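Local coordinates for protein 5-formaminoimidazole-4-carboxamide-1-(Beta)-D-ribofuranosyl 5'-monophosphate synthetase (Thermococcus kodakarensis, PDB 2PBZ) that probably catalyses the ATP-dependent, magnesium- or manganese-requiring formylation of the purine precursor AICAR to FAICAR on the way to IMP, and is seen with ATP bound, at residues E23-R28 with E297-E302; V31-R36 with V50-T55; L181-L186 with E281-E286; L187-R192 with I217-S222. All coordinates share one frame; numbering follows the deposited sequence.

Contact 1: E23-R28 with E297-E302; sequences EGFKTR and ELRLAE
Phe25 makes the apolar part, its ring reaching helix 290-302 at residues 297-302 with the far edge first. Phe25 CZ lies 3.4 Å from the backbone N of Arg299, which sits in the plane of the ring, while one face is turned to Leu298, whose CD2 stands off-centre toward the rim. CB of Leu298 comes within 3.7 Å of Phe25 CZ, and the carboxylate of Glu302 reaches the ring edge at CE2. With CG set anti to the carbonyl carbon (chi1 -75°), the ring extends from the loop toward the helix. An alanine here would be likely to leave a gap against Leu298 and the adjoining turn of the helix.

Charge supplies the second part. Glu23 OE1 lies 3.4 Å from Arg299 NE, well out of the guanidinium plane, so this salt bridge is an attraction of charges with no N-H aimed at the oxygen. Glu23 OE2 is shared by Arg292 and Arg296 of the same helix, and Arg299 has a second acid in Glu303.

Glu23 is the first residue beyond helix 13-22 and Phe25 precedes strand 27-31; this helix-to-strand loop docks on helix 290-302, consistent with a Rossmann-like N-terminal region set against an ATP-grasp-like part.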
# COMPACT_ATOMS: atom_id res chain seq x y z
N GLU A 23 -0.07 4.43 -24.05
CA GLU A 23 0.95 5.02 -24.89
C GLU A 23 0.48 5.10 -26.34
O GLU A 23 1.27 5.38 -27.24
CB GLU A 23 2.24 4.20 -24.81
CG GLU A 23 3.00 4.38 -23.51
CD GLU A 23 3.42 5.81 -23.29
OE1 GLU A 23 4.06 6.36 -24.20
OE2 GLU A 23 3.11 6.38 -22.21
N GLY A 24 -0.80 4.84 -26.54
CA GLY A 24 -1.37 4.91 -27.87
C GLY A 24 -1.26 3.68 -28.74
O GLY A 24 -1.70 3.70 -29.90
N PHE A 25 -0.67 2.61 -28.22
CA PHE A 25 -0.54 1.38 -28.99
C PHE A 25 -1.84 0.61 -29.06
O PHE A 25 -2.75 0.85 -28.27
CB PHE A 25 0.52 0.47 -28.38
CG PHE A 25 1.91 0.93 -28.64
CD1 PHE A 25 2.69 1.45 -27.60
CD2 PHE A 25 2.44 0.87 -29.93
CE1 PHE A 25 3.98 1.92 -27.85
CE2 PHE A 25 3.73 1.33 -30.19
CZ PHE A 25 4.51 1.86 -29.15
N LYS A 26 -1.92 -0.31 -30.01
CA LYS A 26 -3.10 -1.12 -30.18
C LYS A 26 -2.88 -2.34 -29.31
O LYS A 26 -1.75 -2.72 -29.06
CB LYS A 26 -3.28 -1.53 -31.65
CG LYS A 26 -4.68 -1.30 -32.18
CD LYS A 26 -5.06 0.16 -32.06
CE LYS A 26 -6.50 0.42 -32.48
NZ LYS A 26 -6.91 1.84 -32.24
N THR A 27 -3.97 -2.97 -28.88
CA THR A 27 -3.91 -4.10 -27.97
C THR A 27 -4.46 -5.44 -28.45
O THR A 27 -5.54 -5.48 -29.06
CB THR A 27 -4.62 -3.71 -26.65
OG1 THR A 27 -3.80 -2.81 -25.91
CG2 THR A 27 -4.95 -4.92 -25.81
N ARG A 28 -3.73 -6.52 -28.17
CA ARG A 28 -4.14 -7.88 -28.50
C ARG A 28 -3.82 -8.83 -27.36
O ARG A 28 -2.67 -8.97 -26.96
CB ARG A 28 -3.46 -8.40 -29.76
CG ARG A 28 -3.65 -9.90 -29.95
CD ARG A 28 -2.93 -10.40 -31.17
NE ARG A 28 -3.42 -9.76 -32.38
CZ ARG A 28 -2.70 -9.63 -33.49
NH1 ARG A 28 -1.46 -10.10 -33.53
NH2 ARG A 28 -3.21 -9.03 -34.56
N GLU A 297 8.86 2.81 -23.82
CA GLU A 297 10.16 2.47 -24.36
C GLU A 297 9.94 2.14 -25.83
O GLU A 297 10.73 2.52 -26.70
CB GLU A 297 10.73 1.25 -23.65
CG GLU A 297 12.15 0.92 -24.07
CD GLU A 297 13.15 1.88 -23.49
OE1 GLU A 297 12.88 3.10 -23.45
OE2 GLU A 297 14.22 1.41 -23.09
N LEU A 298 8.85 1.44 -26.10
CA LEU A 298 8.49 1.05 -27.44
C LEU A 298 8.20 2.29 -28.28
O LEU A 298 8.76 2.48 -29.35
CB LEU A 298 7.27 0.15 -27.38
CG LEU A 298 7.10 -0.93 -28.44
CD1 LEU A 298 8.39 -1.73 -28.59
CD2 LEU A 298 5.94 -1.83 -28.04
N ARG A 299 7.34 3.16 -27.77
CA ARG A 299 6.98 4.37 -28.50
C ARG A 299 8.18 5.27 -28.77
O ARG A 299 8.28 5.89 -29.83
CB ARG A 299 5.93 5.17 -27.73
CG ARG A 299 5.19 6.18 -28.59
CD ARG A 299 4.52 7.21 -27.72
NE ARG A 299 5.53 7.89 -26.91
CZ ARG A 299 5.70 9.21 -26.86
NH1 ARG A 299 4.92 10.01 -27.58
NH2 ARG A 299 6.67 9.72 -26.10
N LEU A 300 9.10 5.34 -27.81
CA LEU A 300 10.28 6.16 -27.99
C LEU A 300 11.13 5.59 -29.11
O LEU A 300 11.68 6.33 -29.91
CB LEU A 300 11.11 6.21 -26.71
CG LEU A 300 10.56 7.09 -25.61
CD1 LEU A 300 11.53 7.07 -24.44
CD2 LEU A 300 10.38 8.51 -26.14
N ALA A 301 11.24 4.27 -29.15
CA ALA A 301 12.01 3.62 -30.19
C ALA A 301 11.38 3.88 -31.57
O ALA A 301 12.08 4.15 -32.54
CB ALA A 301 12.10 2.13 -29.91
N GLU A 302 10.05 3.80 -31.64
CA GLU A 302 9.33 4.04 -32.88
C GLU A 302 9.67 5.40 -33.46
O GLU A 302 10.08 5.52 -34.63
CB GLU A 302 7.83 4.01 -32.63
CG GLU A 302 7.32 2.70 -32.12
CD GLU A 302 7.31 1.65 -33.20
OE1 GLU A 302 8.38 1.44 -33.84
OE2 GLU A 302 6.23 1.04 -33.41

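Contact 2: V31-R36 with V50-T55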
# COMPACT_ATOMS: atom_id res chain seq x y z
N VAL A 31 -6.16 -15.29 -24.73
CA VAL A 31 -6.76 -15.78 -23.50
C VAL A 31 -7.50 -17.09 -23.73
O VAL A 31 -7.92 -17.39 -24.84
CB VAL A 31 -7.76 -14.72 -22.94
CG1 VAL A 31 -8.96 -14.61 -23.88
CG2 VAL A 31 -8.22 -15.09 -21.55
N SER A 32 -7.68 -17.87 -22.66
CA SER A 32 -8.38 -19.14 -22.77
C SER A 32 -9.88 -18.93 -22.60
O SER A 32 -10.33 -17.90 -22.10
CB SER A 32 -7.88 -20.14 -21.73
OG SER A 32 -8.15 -19.70 -20.42
N PRO A 33 -10.68 -19.92 -23.02
CA PRO A 33 -12.13 -19.78 -22.88
C PRO A 33 -12.60 -19.54 -21.45
O PRO A 33 -13.48 -18.72 -21.21
CB PRO A 33 -12.66 -21.07 -23.49
CG PRO A 33 -11.54 -22.04 -23.24
CD PRO A 33 -10.33 -21.23 -23.58
N LYS A 34 -12.01 -20.25 -20.49
CA LYS A 34 -12.40 -20.10 -19.09
C LYS A 34 -12.13 -18.71 -18.52
O LYS A 34 -12.93 -18.20 -17.73
CB LYS A 34 -11.70 -21.14 -18.22
CG LYS A 34 -12.23 -21.17 -16.79
CD LYS A 34 -11.48 -22.17 -15.92
CE LYS A 34 -12.00 -22.15 -14.48
NZ LYS A 34 -11.51 -23.29 -13.64
N ARG A 35 -11.02 -18.09 -18.92
CA ARG A 35 -10.66 -16.77 -18.41
C ARG A 35 -11.14 -15.58 -19.23
O ARG A 35 -11.09 -14.46 -18.75
CB ARG A 35 -9.14 -16.67 -18.24
CG ARG A 35 -8.56 -17.39 -17.02
CD ARG A 35 -7.03 -17.27 -16.99
NE ARG A 35 -6.44 -17.63 -15.69
CZ ARG A 35 -6.73 -18.75 -15.00
NH1 ARG A 35 -7.62 -19.63 -15.46
NH2 ARG A 35 -6.11 -19.00 -13.85
N ARG A 36 -11.62 -15.81 -20.45
CA ARG A 36 -12.04 -14.68 -21.28
C ARG A 36 -13.22 -13.82 -20.84
O ARG A 36 -13.29 -12.65 -21.19
CB ARG A 36 -12.28 -15.11 -22.73
CG ARG A 36 -13.51 -15.93 -22.97
CD ARG A 36 -14.02 -15.72 -24.40
NE ARG A 36 -14.90 -14.56 -24.50
CZ ARG A 36 -16.07 -14.44 -23.86
NH1 ARG A 36 -16.51 -15.40 -23.07
NH2 ARG A 36 -16.79 -13.33 -24.01
N VAL A 50 -8.97 -15.87 -28.44
CA VAL A 50 -9.26 -16.97 -27.52
C VAL A 50 -8.61 -18.25 -28.02
O VAL A 50 -8.60 -18.49 -29.22
CB VAL A 50 -10.77 -17.23 -27.42
CG1 VAL A 50 -11.04 -18.24 -26.34
CG2 VAL A 50 -11.49 -15.92 -27.17
N ALA A 51 -8.09 -19.06 -27.10
CA ALA A 51 -7.44 -20.31 -27.47
C ALA A 51 -7.27 -21.28 -26.31
O ALA A 51 -7.07 -20.87 -25.17
CB ALA A 51 -6.09 -20.02 -28.10
N GLU A 52 -7.33 -22.58 -26.60
CA GLU A 52 -7.15 -23.60 -25.57
C GLU A 52 -5.70 -23.52 -25.06
O GLU A 52 -5.46 -23.53 -23.86
CB GLU A 52 -7.40 -25.00 -26.15
CG GLU A 52 -8.75 -25.21 -26.86
CD GLU A 52 -9.97 -25.02 -25.93
OE1 GLU A 52 -9.85 -25.27 -24.70
OE2 GLU A 52 -11.05 -24.63 -26.45
N GLU A 53 -4.76 -23.44 -26.01
CA GLU A 53 -3.33 -23.36 -25.72
C GLU A 53 -2.82 -22.01 -26.22
O GLU A 53 -3.37 -21.46 -27.18
CB GLU A 53 -2.58 -24.48 -26.46
CG GLU A 53 -2.89 -25.90 -25.98
CD GLU A 53 -2.31 -26.19 -24.59
OE1 GLU A 53 -1.07 -26.06 -24.41
OE2 GLU A 53 -3.11 -26.57 -23.69
N MSE A 54 -1.76 -21.50 -25.59
CA MSE A 54 -1.16 -20.21 -25.96
C MSE A 54 0.00 -20.37 -26.93
O MSE A 54 0.65 -19.39 -27.31
CB MSE A 54 -0.63 -19.50 -24.71
CG MSE A 54 -1.57 -19.47 -23.53
SE MSE A 54 -3.18 -18.43 -23.82
CE MSE A 54 -2.41 -16.66 -23.84
N THR A 55 0.26 -21.61 -27.33
CA THR A 55 1.36 -21.92 -28.23
C THR A 55 1.30 -21.21 -29.59
O THR A 55 2.13 -21.45 -30.44
CB THR A 55 1.44 -23.43 -28.45
OG1 THR A 55 0.25 -23.88 -29.10
CG2 THR A 55 1.54 -24.15 -27.11
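Val31 and Val50 form a parallel beta bridge at the ends of two neighbouring strands, 27-31 and 47-50, where the chain leaves the small parallel sheet. Their CA atoms are 4.9 Å apart. Across the two segments the bridge is held by one backbone hydrogen bond, from Ala51 N to Val31 O at 2.8 Å, and Val31 also bonds with Val49. Val31 O further receives a CA-H...O contact from Val50 CA at 3.0 Å, and a second such contact runs the other way, from Ser32 CA to Ala51 O at 3.2 Å.

The sheet, of strands 5-8, 27-31 and 47-50, belongs to a region assigned to the Rossmann-like clan; strand 47-50 is outermost within this chain, and helix 36-40 lies between the two bridged strands in sequence.

Beyond the bridge the two methyls of Val50 part company. Val50 CG1, anti to the backbone N (chi1 -172°), faces the backbone N of Pro33 at 3.7 Å, whereas CG2 meets Arg36 CD at 3.8 Å. The Pro33 ring lies across the end of Glu52, CG being 3.9 Å from Glu52 OE1. Selenomethionine Met54, bent at chi2 and chi3, brings its CE back to 4.1 Å from Val31 N.

Contact 3: L181-L186 with E281-E286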
# COMPACT_ATOMS: atom_id res chain seq x y z
N LEU A 181 17.35 5.31 -23.66
CA LEU A 181 17.80 6.40 -22.78
C LEU A 181 19.16 6.08 -22.15
O LEU A 181 19.79 6.93 -21.53
CB LEU A 181 16.76 6.66 -21.68
CG LEU A 181 15.33 6.94 -22.14
CD1 LEU A 181 14.42 7.15 -20.95
CD2 LEU A 181 15.32 8.17 -23.02
N GLU A 182 19.59 4.84 -22.33
CA GLU A 182 20.87 4.40 -21.81
C GLU A 182 21.01 4.67 -20.32
O GLU A 182 22.02 5.22 -19.87
CB GLU A 182 22.02 5.08 -22.56
CG GLU A 182 22.03 4.83 -24.06
CD GLU A 182 23.35 5.22 -24.73
OE1 GLU A 182 24.38 4.54 -24.47
OE2 GLU A 182 23.35 6.21 -25.51
N ARG A 183 19.98 4.29 -19.56
CA ARG A 183 20.02 4.47 -18.12
C ARG A 183 19.26 3.38 -17.40
O ARG A 183 18.37 2.76 -17.96
CB ARG A 183 19.45 5.84 -17.72
CG ARG A 183 17.95 5.95 -17.86
CD ARG A 183 17.42 7.31 -17.42
NE ARG A 183 16.00 7.44 -17.72
CZ ARG A 183 15.30 8.57 -17.61
NH1 ARG A 183 15.89 9.69 -17.21
NH2 ARG A 183 14.01 8.57 -17.91
N LEU A 184 19.64 3.16 -16.15
CA LEU A 184 19.01 2.17 -15.29
C LEU A 184 18.03 2.90 -14.39
O LEU A 184 18.40 3.84 -13.70
CB LEU A 184 20.05 1.47 -14.42
CG LEU A 184 19.47 0.58 -13.32
CD1 LEU A 184 18.65 -0.51 -13.98
CD2 LEU A 184 20.58 0.00 -12.45
N GLU A 185 16.77 2.46 -14.41
CA GLU A 185 15.73 3.08 -13.59
C GLU A 185 15.25 2.15 -12.48
O GLU A 185 14.86 1.02 -12.74
CB GLU A 185 14.54 3.48 -14.48
CG GLU A 185 14.74 4.73 -15.33
CD GLU A 185 13.75 4.83 -16.47
OE1 GLU A 185 12.64 4.29 -16.32
OE2 GLU A 185 14.05 5.45 -17.51
N LEU A 186 15.31 2.63 -11.24
CA LEU A 186 14.85 1.89 -10.06
C LEU A 186 13.42 2.41 -9.92
O LEU A 186 13.20 3.53 -9.45
CB LEU A 186 15.71 2.28 -8.84
CG LEU A 186 15.57 1.71 -7.41
CD1 LEU A 186 14.47 0.69 -7.35
CD2 LEU A 186 16.90 1.11 -6.97
N GLU A 281 8.31 8.76 -11.12
CA GLU A 281 8.11 10.20 -11.09
C GLU A 281 9.45 10.92 -10.93
O GLU A 281 9.55 12.13 -11.11
CB GLU A 281 7.17 10.58 -9.95
CG GLU A 281 5.77 10.02 -10.14
CD GLU A 281 4.86 10.23 -8.95
OE1 GLU A 281 3.74 9.70 -8.98
OE2 GLU A 281 5.23 10.93 -7.98
N LEU A 282 10.48 10.17 -10.58
CA LEU A 282 11.81 10.74 -10.41
C LEU A 282 12.46 10.91 -11.78
O LEU A 282 13.28 11.81 -11.98
CB LEU A 282 12.66 9.81 -9.53
CG LEU A 282 12.09 9.52 -8.13
CD1 LEU A 282 12.80 8.34 -7.51
CD2 LEU A 282 12.20 10.76 -7.28
N TYR A 283 12.08 10.07 -12.73
CA TYR A 283 12.63 10.15 -14.08
C TYR A 283 11.64 10.85 -14.98
O TYR A 283 12.02 11.43 -16.00
CB TYR A 283 12.92 8.77 -14.63
CG TYR A 283 13.74 7.93 -13.70
CD1 TYR A 283 13.13 7.17 -12.71
CD2 TYR A 283 15.13 7.92 -13.77
CE1 TYR A 283 13.88 6.42 -11.82
CE2 TYR A 283 15.89 7.18 -12.88
CZ TYR A 283 15.25 6.43 -11.90
OH TYR A 283 15.98 5.70 -11.00
N TRP A 284 10.37 10.78 -14.61
CA TRP A 284 9.30 11.40 -15.37
C TRP A 284 8.45 12.32 -14.53
O TRP A 284 8.44 12.23 -13.31
CB TRP A 284 8.44 10.33 -16.02
CG TRP A 284 9.03 9.92 -17.31
CD1 TRP A 284 8.98 10.60 -18.50
CD2 TRP A 284 9.83 8.76 -17.55
NE1 TRP A 284 9.71 9.94 -19.46
CE2 TRP A 284 10.24 8.81 -18.91
CE3 TRP A 284 10.25 7.69 -16.75
CZ2 TRP A 284 11.04 7.83 -19.48
CZ3 TRP A 284 11.04 6.73 -17.31
CH2 TRP A 284 11.43 6.80 -18.67
N GLY A 285 7.72 13.22 -15.16
CA GLY A 285 6.90 14.10 -14.36
C GLY A 285 5.71 13.34 -13.82
O GLY A 285 5.20 13.62 -12.74
N GLU A 286 5.31 12.33 -14.57
CA GLU A 286 4.16 11.52 -14.26
C GLU A 286 4.50 10.18 -13.62
O GLU A 286 5.63 9.70 -13.73
CB GLU A 286 3.35 11.31 -15.54
CG GLU A 286 4.17 10.72 -16.67
CD GLU A 286 3.45 10.73 -17.99
OE1 GLU A 286 2.22 10.46 -18.00
OE2 GLU A 286 4.11 11.00 -19.03
O HOH W 1 18.70 5.47 -11.25
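Tyr283 carries Glu185 CG over the centre of one ring face, a CH-pi contact with the carbon 3.5 Å from the ring centroid and 9° off the normal. A water lies at the edge of the same ring, in plane. The Trp284 six-membered ring takes Arg183 over a face, its NH2 set toward the rim; this cation-pi contact places CZ 4.8 Å from the centroid, with the guanidinium plane nearly perpendicular to the ring. The guanidinium in turn has Tyr283 CD2 over its own centre. At the Trp284 edge, in plane, Glu185 OE1 approaches CZ3. Leu181 CD1 touches Trp284 CZ2 at 3.7 Å.

Arg183 stays extended from CG to NE, which lets NE bond Glu185 OE2 at 2.8 Å; Glu185 OE1 also pairs with Arg293. Leu186 N donates to Tyr283 OH at 3.2 Å and 165°, and the water joins that hydroxyl to Leu184 O. A phenylalanine in place of Tyr283 would probably leave Leu186 N and this water without their hydroxyl partner.

Helix 280-283 here meets the start of strand 183-194. Strand 170-178 flanks that strand, helix 290-302 touches Trp284, helix 224-241 meets Leu184, and Leu42 of the third subunit packs on Tyr283.

Contact 4: L187-R192 with I217-S222; sequences LGVDER and IALRES
Val189 and Ile217 meet through branches set by their first torsions. In Val189, CG1 is anti to the backbone N (chi1 -176°), which leaves CG2 anti to the carbonyl carbon; the two methyls are thereby shared out, Val189 CG1 to Ile217 CG2 at 4.0 Å and Val189 CG2 to Leu219 CB at 4.1 Å. In Ile217 it is CG1 that stands anti to the backbone N (chi1 156°), and the shorter branch, CG2, is turned to the strand 187-192. That methyl, Ile217 CG2, also touches Glu191 CB at 3.9 Å, so it is covered by two residues that point to the same side of the strand.

The backbone ties the same pair together. Ile217 N donates to Val189 O at 3.0 Å, a fairly straight bond of 161°. A water accepts from Val189 N at 2.8 Å and donates to Ile217 O at 3.1 Å, standing where a second direct backbone bond might otherwise be expected. One direct bond and one water-mediated link thus mark the place where the chain leaves strand 211-216, the antiparallel neighbour of strand 183-194.

Between Val189 and Glu191, the Asp190 side chain points away from Ile217. Arg192 NE and NH2 both donate to Asp190 OD2, NE at 2.9 Å, and Arg192 also pairs with Asp270 and lies against the ring of Tyr172, an ATP-binding residue. Glu191 reaches Arg215 of the third subunit, and Ala218 and Leu219 pair with a strand of that subunit. The chemistry is therefore split: apolar branches and backbone bonds join the segments, while the charged ends are turned to Tyr172 of the ATP site and to the third subunit.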
# COMPACT_ATOMS: atom_id res chain seq x y z
N LEU A 187 12.45 1.60 -10.33
CA LEU A 187 11.06 2.02 -10.34
C LEU A 187 10.11 1.55 -9.25
O LEU A 187 8.95 1.92 -9.26
CB LEU A 187 10.46 1.70 -11.71
CG LEU A 187 11.20 2.45 -12.83
CD1 LEU A 187 10.68 2.03 -14.16
CD2 LEU A 187 11.02 3.95 -12.66
N GLY A 188 10.57 0.75 -8.32
CA GLY A 188 9.67 0.34 -7.27
C GLY A 188 10.21 -0.77 -6.40
O GLY A 188 11.19 -1.43 -6.72
N VAL A 189 9.56 -0.94 -5.26
CA VAL A 189 9.92 -2.00 -4.34
C VAL A 189 8.61 -2.62 -3.88
O VAL A 189 7.72 -1.96 -3.34
CB VAL A 189 10.69 -1.50 -3.10
CG1 VAL A 189 11.09 -2.70 -2.26
CG2 VAL A 189 11.92 -0.71 -3.53
N ASP A 190 8.52 -3.91 -4.11
CA ASP A 190 7.36 -4.69 -3.80
C ASP A 190 7.58 -5.56 -2.58
O ASP A 190 8.71 -5.82 -2.17
CB ASP A 190 7.06 -5.55 -5.03
CG ASP A 190 5.94 -6.51 -4.80
OD1 ASP A 190 4.79 -6.04 -4.62
OD2 ASP A 190 6.20 -7.74 -4.79
N GLU A 191 6.48 -6.00 -2.00
CA GLU A 191 6.47 -6.89 -0.85
C GLU A 191 5.35 -7.89 -1.15
O GLU A 191 4.23 -7.48 -1.43
CB GLU A 191 6.16 -6.09 0.42
CG GLU A 191 5.98 -6.93 1.65
CD GLU A 191 6.10 -6.11 2.92
OE1 GLU A 191 5.34 -5.11 3.07
OE2 GLU A 191 6.96 -6.47 3.76
N ARG A 192 5.65 -9.18 -1.11
CA ARG A 192 4.66 -10.21 -1.42
C ARG A 192 3.63 -10.46 -0.31
O ARG A 192 3.91 -10.33 0.89
CB ARG A 192 5.34 -11.56 -1.71
CG ARG A 192 6.50 -11.54 -2.69
CD ARG A 192 6.07 -11.66 -4.14
NE ARG A 192 6.60 -10.57 -4.95
CZ ARG A 192 7.41 -10.72 -5.99
NH1 ARG A 192 7.79 -11.94 -6.36
NH2 ARG A 192 7.82 -9.66 -6.66
N ILE A 217 5.65 -0.82 -1.44
CA ILE A 217 6.29 -0.35 -0.22
C ILE A 217 7.33 0.74 -0.49
O ILE A 217 8.15 0.61 -1.39
CB ILE A 217 6.96 -1.53 0.55
CG1 ILE A 217 8.08 -1.02 1.45
CG2 ILE A 217 7.51 -2.55 -0.41
CD1 ILE A 217 8.79 -2.12 2.21
N ALA A 218 7.28 1.81 0.29
CA ALA A 218 8.24 2.89 0.14
C ALA A 218 9.44 2.55 1.02
O ALA A 218 9.41 2.70 2.24
CB ALA A 218 7.63 4.22 0.56
N LEU A 219 10.50 2.08 0.38
CA LEU A 219 11.72 1.69 1.07
C LEU A 219 12.43 2.86 1.74
O LEU A 219 12.38 4.00 1.25
CB LEU A 219 12.66 1.02 0.08
CG LEU A 219 13.80 0.22 0.70
CD1 LEU A 219 13.24 -1.08 1.26
CD2 LEU A 219 14.86 -0.06 -0.34
N ARG A 220 13.09 2.60 2.87
CA ARG A 220 13.85 3.64 3.56
C ARG A 220 14.87 4.13 2.52
O ARG A 220 15.61 3.33 1.97
CB ARG A 220 14.57 3.06 4.78
CG ARG A 220 15.17 4.10 5.71
CD ARG A 220 16.54 3.65 6.18
NE ARG A 220 16.50 2.76 7.34
CZ ARG A 220 16.50 3.20 8.60
NH1 ARG A 220 16.54 4.51 8.83
NH2 ARG A 220 16.46 2.34 9.61
N GLU A 221 14.86 5.43 2.26
CA GLU A 221 15.74 6.04 1.26
C GLU A 221 17.24 5.75 1.36
O GLU A 221 17.94 5.73 0.35
CB GLU A 221 15.52 7.56 1.23
CG GLU A 221 16.18 8.23 0.05
CD GLU A 221 15.93 9.72 0.02
OE1 GLU A 221 14.76 10.14 -0.11
OE2 GLU A 221 16.92 10.49 0.12
N SER A 222 17.74 5.52 2.57
CA SER A 222 19.17 5.26 2.75
C SER A 222 19.63 3.92 2.15
O SER A 222 20.82 3.68 2.05
CB SER A 222 19.54 5.29 4.24
OG SER A 222 19.09 4.11 4.90
O HOH W 2 7.71 0.97 -4.40

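Along the chain, contact 1 opens first and closes last, joining segments near the two ends of the modelled chain; contact 2 closes before contact 3 opens, and contact 4 falls within the span of contact 3. The segments of contacts 1 and 2 lie at the two ends of strand 27-31 of the parallel sheet, the contact centres about 24 Å apart. Contacts 3 and 4 use successive parts of strand 183-194, with centres about 16 Å apart, and touch through Tyr283 and Leu187; both meet the third subunit. Contact 1 reaches contact 3 through Leu300 and Leu181. Helix 290-302 thus connects the N-terminal region with the antiparallel sheet that leads to the ATP site.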